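Local coordinates for acyl-CoA N-acyltransferases (NAT) superfamily protein (Arabidopsis thaliana, PDB 6TH0) that probably transfers the acetyl group of acetyl-CoA to the N-terminal methionine of transmembrane proteins and to protein lysines, through its GNAT-fold acetyltransferase domain, at residues 134-139 and 145-150. Numbering follows the deposited sequence.
Sequences LHVIAH and RLYKRM. With ACO (acetyl coenzyme *a), chain C.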
loop_
_atom_site.group_PDB
_atom_site.type_symbol
_atom_site.label_atom_id
_atom_site.label_comp_id
_atom_site.label_asym_id
_atom_site.label_seq_id
_atom_site.Cartn_x
_atom_site.Cartn_y
_atom_site.Cartn_z
ATOM N N LEU A 134 7.239 3.087 0.354
ATOM C CA LEU A 134 6.037 3.849 0.651
ATOM C C LEU A 134 6.420 5.000 1.567
ATOM O O LEU A 134 7.546 5.081 2.066
ATOM C CB LEU A 134 4.975 2.960 1.302
ATOM C CG LEU A 134 5.396 2.505 2.707
ATOM C CD1 LEU A 134 4.157 2.311 3.531
ATOM C CD2 LEU A 134 6.254 1.225 2.711
ATOM N N HIS A 135 5.451 5.869 1.811
ATOM C CA HIS A 135 5.588 6.955 2.761
ATOM C C HIS A 135 4.513 6.805 3.822
ATOM O O HIS A 135 3.368 6.462 3.517
ATOM C CB HIS A 135 5.481 8.324 2.077
ATOM C CG HIS A 135 6.590 8.607 1.114
ATOM N ND1 HIS A 135 6.536 8.252 -0.216
ATOM C CD2 HIS A 135 7.777 9.231 1.291
ATOM C CE1 HIS A 135 7.647 8.643 -0.818
ATOM N NE2 HIS A 135 8.417 9.239 0.076
ATOM N N VAL A 136 4.905 7.031 5.070
ATOM C CA VAL A 136 4.015 6.972 6.215
ATOM C C VAL A 136 3.932 8.363 6.822
ATOM O O VAL A 136 4.953 9.046 6.972
ATOM C CB VAL A 136 4.541 5.949 7.249
ATOM C CG1 VAL A 136 3.641 5.876 8.454
ATOM C CG2 VAL A 136 4.726 4.578 6.592
ATOM N N ILE A 137 2.721 8.788 7.190
ATOM C CA ILE A 137 2.610 10.040 7.915
ATOM C C ILE A 137 3.432 9.913 9.188
ATOM O O ILE A 137 3.320 8.916 9.907
ATOM C CB ILE A 137 1.141 10.337 8.235
ATOM C CG1 ILE A 137 0.369 10.623 6.947
ATOM C CG2 ILE A 137 1.046 11.482 9.220
ATOM C CD1 ILE A 137 -1.140 10.760 7.166
ATOM N N ALA A 138 4.235 10.938 9.487
ATOM C CA ALA A 138 5.295 10.787 10.486
ATOM C C ALA A 138 4.770 10.659 11.911
ATOM O O ALA A 138 5.486 10.141 12.776
ATOM C CB ALA A 138 6.275 11.954 10.405
ATOM N N HIS A 139 3.558 11.124 12.196
ATOM C CA HIS A 139 3.031 11.015 13.550
ATOM C C HIS A 139 2.139 9.793 13.713
ATOM O O HIS A 139 1.509 9.630 14.760
ATOM C CB HIS A 139 2.265 12.282 13.932
ATOM C CG HIS A 139 1.078 12.552 13.065
ATOM N ND1 HIS A 139 -0.060 11.776 13.108
ATOM C CD2 HIS A 139 0.854 13.497 12.122
ATOM C CE1 HIS A 139 -0.939 12.237 12.235
ATOM N NE2 HIS A 139 -0.410 13.284 11.627
ATOM N N ARG A 145 5.153 1.298 13.546
ATOM C CA ARG A 145 5.408 0.002 14.177
ATOM C C ARG A 145 5.092 -1.158 13.237
ATOM O O ARG A 145 5.775 -2.194 13.257
ATOM C CB ARG A 145 4.607 -0.136 15.477
ATOM C CG ARG A 145 4.997 0.860 16.559
ATOM C CD ARG A 145 4.421 0.506 17.942
ATOM N NE ARG A 145 2.961 0.397 17.943
ATOM C CZ ARG A 145 2.129 1.410 18.194
ATOM N NH1 ARG A 145 0.815 1.215 18.175
ATOM N NH2 ARG A 145 2.605 2.621 18.453
ATOM N N LEU A 146 4.027 -1.025 12.448
ATOM C CA LEU A 146 3.614 -2.086 11.527
ATOM C C LEU A 146 4.673 -2.336 10.460
ATOM O O LEU A 146 5.055 -3.481 10.186
ATOM C CB LEU A 146 2.277 -1.708 10.877
ATOM C CG LEU A 146 1.708 -2.613 9.780
ATOM C CD1 LEU A 146 1.458 -4.006 10.311
ATOM C CD2 LEU A 146 0.411 -2.007 9.208
ATOM N N TYR A 147 5.141 -1.280 9.817
ATOM C CA TYR A 147 6.100 -1.502 8.741
ATOM C C TYR A 147 7.437 -1.980 9.295
ATOM O O TYR A 147 8.081 -2.858 8.705
ATOM C CB TYR A 147 6.221 -0.240 7.893
ATOM C CG TYR A 147 5.060 -0.114 6.917
ATOM C CD1 TYR A 147 4.980 -0.932 5.794
ATOM C CD2 TYR A 147 4.020 0.784 7.138
ATOM C CE1 TYR A 147 3.930 -0.841 4.912
ATOM C CE2 TYR A 147 2.963 0.877 6.263
ATOM C CZ TYR A 147 2.918 0.057 5.154
ATOM O OH TYR A 147 1.878 0.146 4.268
ATOM N N LYS A 148 7.852 -1.446 10.449
ATOM C CA LYS A 148 9.049 -1.959 11.115
ATOM C C LYS A 148 8.906 -3.445 11.439
ATOM O O LYS A 148 9.853 -4.226 11.269
ATOM C CB LYS A 148 9.330 -1.146 12.380
ATOM C CG LYS A 148 10.646 -1.478 13.038
ATOM C CD LYS A 148 10.963 -0.499 14.163
ATOM C CE LYS A 148 12.140 -0.979 14.998
ATOM N NZ LYS A 148 11.840 -2.242 15.736
ATOM N N ARG A 149 7.715 -3.858 11.880
ATOM C CA ARG A 149 7.476 -5.256 12.217
ATOM C C ARG A 149 7.612 -6.144 10.989
ATOM O O ARG A 149 8.026 -7.307 11.101
ATOM C CB ARG A 149 6.063 -5.407 12.779
ATOM C CG ARG A 149 5.717 -6.763 13.352
ATOM C CD ARG A 149 4.302 -6.743 13.934
ATOM N NE ARG A 149 4.118 -5.733 14.977
ATOM C CZ ARG A 149 3.272 -4.707 14.898
ATOM N NH1 ARG A 149 2.515 -4.534 13.820
ATOM N NH2 ARG A 149 3.181 -3.851 15.906
ATOM N N MET A 150 7.265 -5.610 9.819
ATOM C CA MET A 150 7.425 -6.265 8.527
ATOM C C MET A 150 8.843 -6.188 7.984
ATOM O O MET A 150 9.060 -6.559 6.828
ATOM C CB MET A 150 6.446 -5.661 7.515
ATOM C CG MET A 150 4.979 -5.923 7.826
ATOM S SD MET A 150 4.703 -7.690 8.022
ATOM C CE MET A 150 5.063 -8.286 6.373
HETATM N N1A ACO C . -3.897 -10.246 19.131
HETATM C C2A ACO C . -3.597 -9.001 19.637
HETATM N N3A ACO C . -2.981 -7.946 19.076
HETATM C C4A ACO C . -2.606 -8.206 17.764
HETATM C C5A ACO C . -2.848 -9.449 17.098
HETATM C C6A ACO C . -3.506 -10.454 17.834
HETATM N N6A ACO C . -3.768 -11.666 17.251
HETATM N N7A ACO C . -2.364 -9.425 15.784
HETATM C C8A ACO C . -1.839 -8.188 15.658
HETATM N N9A ACO C . -1.955 -7.421 16.817
HETATM C C1B ACO C . -1.487 -6.052 17.039
HETATM C C2B ACO C . -0.087 -5.725 16.345
HETATM O O2B ACO C . 0.936 -6.180 17.127
HETATM C C3B ACO C . -0.279 -4.141 16.477
HETATM O O3B ACO C . -0.104 -3.888 17.784
HETATM P P3B ACO C . 0.625 -2.229 18.102
HETATM O O7A ACO C . -0.615 -1.450 17.754
HETATM O O8A ACO C . 1.018 -2.286 19.568
HETATM O O9A ACO C . 1.715 -2.216 17.056
HETATM C C4B ACO C . -1.769 -3.953 16.031
HETATM O O4B ACO C . -2.487 -5.144 16.493
HETATM C C5B ACO C . -1.893 -3.731 14.512
HETATM O O5B ACO C . -1.264 -4.746 13.792
HETATM P P1A ACO C . -2.282 -5.254 12.598
HETATM O O1A ACO C . -3.514 -5.817 13.204
HETATM O O2A ACO C . -1.457 -6.046 11.623
HETATM O O3A ACO C . -2.814 -3.935 11.677
HETATM P P2A ACO C . -4.377 -3.650 11.706
HETATM O O4A ACO C . -5.147 -4.606 10.872
HETATM O O5A ACO C . -4.907 -3.230 13.052
HETATM O O6A ACO C . -4.523 -2.199 10.763
HETATM C CBP ACO C . -3.719 -0.008 10.175
HETATM C CCP ACO C . -3.429 -1.368 10.948
HETATM C CDP ACO C . -3.715 -0.323 8.697
HETATM C CEP ACO C . -2.645 1.031 10.506
HETATM C CAP ACO C . -5.121 0.444 10.663
HETATM O OAP ACO C . -5.064 0.934 12.000
HETATM C C9P ACO C . -5.757 1.548 9.823
HETATM O O9P ACO C . -6.526 1.271 8.928
HETATM N N8P ACO C . -5.500 2.861 10.156
HETATM C C7P ACO C . -6.094 4.001 9.382
HETATM C C6P ACO C . -5.549 4.037 7.984
HETATM C C5P ACO C . -4.089 4.308 8.094
HETATM O O5P ACO C . -3.574 5.042 8.924
HETATM N N4P ACO C . -3.284 3.660 7.179
HETATM C C3P ACO C . -1.851 3.919 7.312
HETATM C C2P ACO C . -1.200 3.810 5.980
HETATM S S1P ACO C . 0.608 4.177 6.208
HETATM C C ACO C . 0.492 5.948 5.959
HETATM O O ACO C . 0.595 6.744 6.860
HETATM C CH3 ACO C . 0.207 6.401 4.622
#
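In this GNAT acetyltransferase domain, strand 129-137 and helix 141-149, which follows it in the chain, hold the acetyl group and the 3'-phosphate of acetyl-CoA, and the side chains of Leu134 and Val136 meet Tyr147 in the buried layer between them. Leu134 CD1 lies over one face of the Tyr147 ring, offset toward the rim, but this methyl is modelled too close for its exact distance to be trusted. The firmer packing comes from Leu134 CD2, 3.8 Å from Tyr147 CE1, and from Val136, which comes in obliquely with its CG2 3.9 Å from Tyr147 CD2. The bond from CA to CB of Tyr147 points toward the strand, and with CG anti to the carbonyl carbon (chi1 -79°) the ring lies against both side chains. Its edge faces the thioester sulfur, Tyr147 CE2 standing 4.1 Å from ACO S1P, while Phe152 meets the ring edge-to-face. An alanine in place of Tyr147 would probably leave Leu134 and Val136 without their aromatic partner and open a gap beside the thioester sulfur. On the strand, the backbone N of Ile137 donates to the acetyl oxygen, ACO O, at 3.0 Å and 162°, a bond that helps orient the thioester carbonyl and would probably polarise it. Val136 CG1 packs against the same oxygen at 3.5 Å, so the two branches of this valine divide between cofactor and tyrosine. Farther along the cofactor, Arg145 holds the 3'-phosphate with the edge of its guanidinium, NE bonded to ACO O9A and NH1 to ACO O7A, both nearly straight. One turn on, Arg149 NH2 also reaches ACO O9A, in a bond modelled too short to be taken literally. Arg149 turns one guanidinium face to the ribose hydroxyl ACO O2B, and the backbone oxygen of Arg145 lies over the centre of the opposite face, 3.9 Å above the plane.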